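Local coordinates for adhesion and penetration protein autotransporter (Haemophilus influenzae, PDB 3SYJ) that promotes bacterial aggregation and adherence to host cells through a self-associating passenger domain that also carries a probable serine protease, at residues D217-F223 / I234-R239. Sequence-based numbering, arbitrary orientation.
Sequences DSGSPMF and INGILR
Met222 and Asn235 run alongside each other, pointing the same way from neighbouring antiparallel strands. Met222 holds CG opposite the main-chain nitrogen (chi1 174°) and then bends at chi2 and chi3, which brings its end alongside Asn235 and sets SD 3.6 Å from Asn235 ND2. Asn235 OD1 turns instead to a hydrogen bond with Thr134 OG1. Asn235 and Gly236 both face Met222, a classic beta bulge: Met222 O accepts from Asn235 N at 2.8 Å, in the carbonyl plane, and from Gly236 N at 3.2 Å, tilted from it. On the Pro221 and Ile237 face, Ile234 extends CD1 to Pro221 CB (3.8 Å), while the Ile234 and Phe223 side chains cross at a slant, Ile234 CA and CB meeting CD1 of the ring.

This hairpin belongs to the S6 peptidase domain, which has the chymotrypsin-like fold of the PA clan, and its first strand begins at Pro221, three residues after Ser218, the probable nucleophile by similarity. A type II turn from Asp217 to Ser220, with Gly219 at a positive phi of 96°, leads from that serine into the strand. Asp217 O takes two bonds from Ser220, one from the backbone N and one from OG on a carbonyl lone pair at 2.8 Å. Leu238 packs against this turn, its CB 3.6 Å from both Asp217 O and Ser220 OG. The main chain ties the same corner: Gly219 N donates to Leu238 O (2.7 Å, 174° at the hydrogen), and Leu238 N returns a similarly straight bond to Ser220 O. Further along, Arg239 NE forms a salt bridge with Asp115, whose placement with His73 and Ser218 is consistent with the charge relay of a serine protease; the Ser218 side chain touches His73.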
ATOM      1  N   ASP A 217       3.016 -49.054 -52.670  1.00 22.45           N
ATOM      2  CA  ASP A 217       3.797 -48.894 -51.456  1.00 19.74           C
ATOM      3  C   ASP A 217       5.198 -49.449 -51.629  1.00 22.34           C
ATOM      4  O   ASP A 217       6.032 -49.307 -50.733  1.00 24.95           O
ATOM      5  CB  ASP A 217       3.103 -49.580 -50.279  1.00 20.91           C
ATOM      6  CG  ASP A 217       2.000 -48.724 -49.669  1.00 23.25           C
ATOM      7  OD1 ASP A 217       2.282 -47.558 -49.302  1.00 18.75           O
ATOM      8  OD2 ASP A 217       0.856 -49.218 -49.542  1.00 21.82           O
ATOM      9  N   SER A 218       5.462 -50.085 -52.773  1.00 20.93           N
ATOM     10  CA  SER A 218       6.792 -50.639 -53.042  1.00 21.67           C
ATOM     11  C   SER A 218       7.828 -49.528 -52.969  1.00 23.03           C
ATOM     12  O   SER A 218       7.649 -48.463 -53.552  1.00 19.33           O
ATOM     13  CB  SER A 218       6.858 -51.305 -54.421  1.00 24.68           C
ATOM     14  OG  SER A 218       6.079 -52.488 -54.464  1.00 38.58           O
ATOM     15  N   GLY A 219       8.913 -49.776 -52.247  1.00 22.85           N
ATOM     16  CA  GLY A 219       9.954 -48.781 -52.094  1.00 22.46           C
ATOM     17  C   GLY A 219       9.802 -47.983 -50.817  1.00 19.16           C
ATOM     18  O   GLY A 219      10.798 -47.509 -50.264  1.00 19.96           O
ATOM     19  N   SER A 220       8.563 -47.837 -50.348  1.00 19.33           N
ATOM     20  CA  SER A 220       8.291 -47.104 -49.110  1.00 19.93           C
ATOM     21  C   SER A 220       9.117 -47.680 -47.964  1.00 18.43           C
ATOM     22  O   SER A 220       9.417 -48.873 -47.955  1.00 18.98           O
ATOM     23  CB  SER A 220       6.794 -47.134 -48.765  1.00 17.09           C
ATOM     24  OG  SER A 220       6.439 -48.375 -48.172  1.00 19.49           O
ATOM     25  N   PRO A 221       9.477 -46.833 -46.988  1.00 17.10           N
ATOM     26  CA  PRO A 221      10.434 -47.208 -45.950  1.00 12.98           C
ATOM     27  C   PRO A 221       9.795 -47.848 -44.727  1.00 13.55           C
ATOM     28  O   PRO A 221       8.644 -47.589 -44.392  1.00 12.00           O
ATOM     29  CB  PRO A 221      11.024 -45.858 -45.523  1.00 11.18           C
ATOM     30  CG  PRO A 221      10.120 -44.800 -46.109  1.00 12.92           C
ATOM     31  CD  PRO A 221       8.972 -45.467 -46.779  1.00 15.36           C
ATOM     32  N   MET A 222      10.579 -48.660 -44.039  1.00 15.29           N
ATOM     33  CA  MET A 222      10.159 -49.266 -42.795  1.00 15.64           C
ATOM     34  C   MET A 222      11.271 -48.959 -41.800  1.00 14.58           C
ATOM     35  O   MET A 222      12.449 -49.118 -42.114  1.00 17.32           O
ATOM     36  CB  MET A 222       9.951 -50.768 -43.017  1.00 14.50           C
ATOM     37  CG  MET A 222       9.652 -51.593 -41.789  1.00 16.14           C
ATOM     38  SD  MET A 222      11.062 -52.566 -41.244  1.00 21.94           S
ATOM     39  CE  MET A 222      11.549 -51.603 -39.846  1.00 23.10           C
ATOM     40  N   PHE A 223      10.897 -48.483 -40.614  1.00 14.22           N
ATOM     41  CA  PHE A 223      11.862 -47.997 -39.635  1.00 13.22           C
ATOM     42  C   PHE A 223      11.818 -48.815 -38.361  1.00 15.02           C
ATOM     43  O   PHE A 223      10.763 -49.299 -37.963  1.00 14.40           O
ATOM     44  CB  PHE A 223      11.565 -46.538 -39.279  1.00 12.07           C
ATOM     45  CG  PHE A 223      11.547 -45.617 -40.457  1.00 11.62           C
ATOM     46  CD1 PHE A 223      12.688 -44.923 -40.825  1.00  9.77           C
ATOM     47  CD2 PHE A 223      10.389 -45.441 -41.197  1.00 10.85           C
ATOM     48  CE1 PHE A 223      12.680 -44.066 -41.919  1.00  9.35           C
ATOM     49  CE2 PHE A 223      10.368 -44.585 -42.288  1.00 12.31           C
ATOM     50  CZ  PHE A 223      11.521 -43.894 -42.648  1.00  8.46           C
ATOM     51  N   ILE A 234      16.369 -46.438 -40.359  1.00 13.72           N
ATOM     52  CA  ILE A 234      15.628 -47.091 -41.418  1.00 14.61           C
ATOM     53  C   ILE A 234      16.115 -48.534 -41.461  1.00 18.49           C
ATOM     54  O   ILE A 234      17.320 -48.788 -41.423  1.00 17.72           O
ATOM     55  CB  ILE A 234      15.747 -46.402 -42.802  1.00 13.96           C
ATOM     56  CG1 ILE A 234      14.961 -47.220 -43.834  1.00 12.51           C
ATOM     57  CG2 ILE A 234      17.196 -46.244 -43.219  1.00 10.49           C
ATOM     58  CD1 ILE A 234      14.737 -46.527 -45.143  1.00 11.42           C
ATOM     59  N   ASN A 235      15.176 -49.478 -41.502  1.00 18.98           N
ATOM     60  CA  ASN A 235      15.526 -50.893 -41.436  1.00 15.67           C
ATOM     61  C   ASN A 235      15.368 -51.587 -42.778  1.00 14.82           C
ATOM     62  O   ASN A 235      16.131 -52.482 -43.111  1.00 18.25           O
ATOM     63  CB  ASN A 235      14.698 -51.595 -40.357  1.00 23.21           C
ATOM     64  CG  ASN A 235      15.101 -53.050 -40.148  1.00 23.29           C
ATOM     65  OD1 ASN A 235      16.268 -53.425 -40.307  1.00 21.30           O
ATOM     66  ND2 ASN A 235      14.131 -53.874 -39.780  1.00 12.35           N
ATOM     67  N   GLY A 236      14.378 -51.174 -43.556  1.00 15.00           N
ATOM     68  CA  GLY A 236      14.155 -51.816 -44.834  1.00 14.89           C
ATOM     69  C   GLY A 236      13.222 -51.047 -45.736  1.00 18.44           C
ATOM     70  O   GLY A 236      12.646 -50.023 -45.341  1.00 14.40           O
ATOM     71  N   ILE A 237      13.076 -51.541 -46.959  1.00 15.04           N
ATOM     72  CA  ILE A 237      12.159 -50.935 -47.916  1.00 18.12           C
ATOM     73  C   ILE A 237      11.138 -51.965 -48.396  1.00 21.00           C
ATOM     74  O   ILE A 237      11.477 -53.129 -48.633  1.00 19.41           O
ATOM     75  CB  ILE A 237      12.922 -50.352 -49.108  1.00 20.92           C
ATOM     76  CG1 ILE A 237      13.825 -51.422 -49.730  1.00 17.14           C
ATOM     77  CG2 ILE A 237      13.754 -49.151 -48.652  1.00 15.65           C
ATOM     78  CD1 ILE A 237      14.517 -50.961 -51.003  1.00 22.47           C
ATOM     79  N   LEU A 238       9.886 -51.540 -48.520  1.00 18.72           N
ATOM     80  CA  LEU A 238       8.818 -52.474 -48.849  1.00 23.67           C
ATOM     81  C   LEU A 238       8.976 -52.997 -50.266  1.00 25.38           C
ATOM     82  O   LEU A 238       9.121 -52.226 -51.212  1.00 24.75           O
ATOM     83  CB  LEU A 238       7.430 -51.851 -48.642  1.00 21.17           C
ATOM     84  CG  LEU A 238       6.227 -52.803 -48.720  1.00 20.12           C
ATOM     85  CD1 LEU A 238       5.083 -52.397 -47.808  1.00 14.34           C
ATOM     86  CD2 LEU A 238       5.740 -52.908 -50.151  1.00 21.49           C
ATOM     87  N   ARG A 239       8.969 -54.319 -50.397  1.00 26.64           N
ATOM     88  CA  ARG A 239       8.985 -54.960 -51.702  1.00 29.19           C
ATOM     89  C   ARG A 239       7.846 -55.966 -51.833  1.00 33.59           C
ATOM     90  O   ARG A 239       6.968 -55.804 -52.680  1.00 42.06           O
ATOM     91  CB  ARG A 239      10.313 -55.664 -51.948  1.00 28.67           C
ATOM     92  CG  ARG A 239      10.192 -56.745 -52.997  1.00 37.72           C
ATOM     93  CD  ARG A 239      11.515 -57.039 -53.636  1.00 35.28           C
ATOM     94  NE  ARG A 239      11.363 -57.264 -55.066  1.00 43.26           N
ATOM     95  CZ  ARG A 239      11.220 -58.461 -55.619  1.00 45.26           C
ATOM     96  NH1 ARG A 239      11.214 -59.544 -54.855  1.00 44.43           N
ATOM     97  NH2 ARG A 239      11.081 -58.571 -56.935  1.00 48.73           N
TER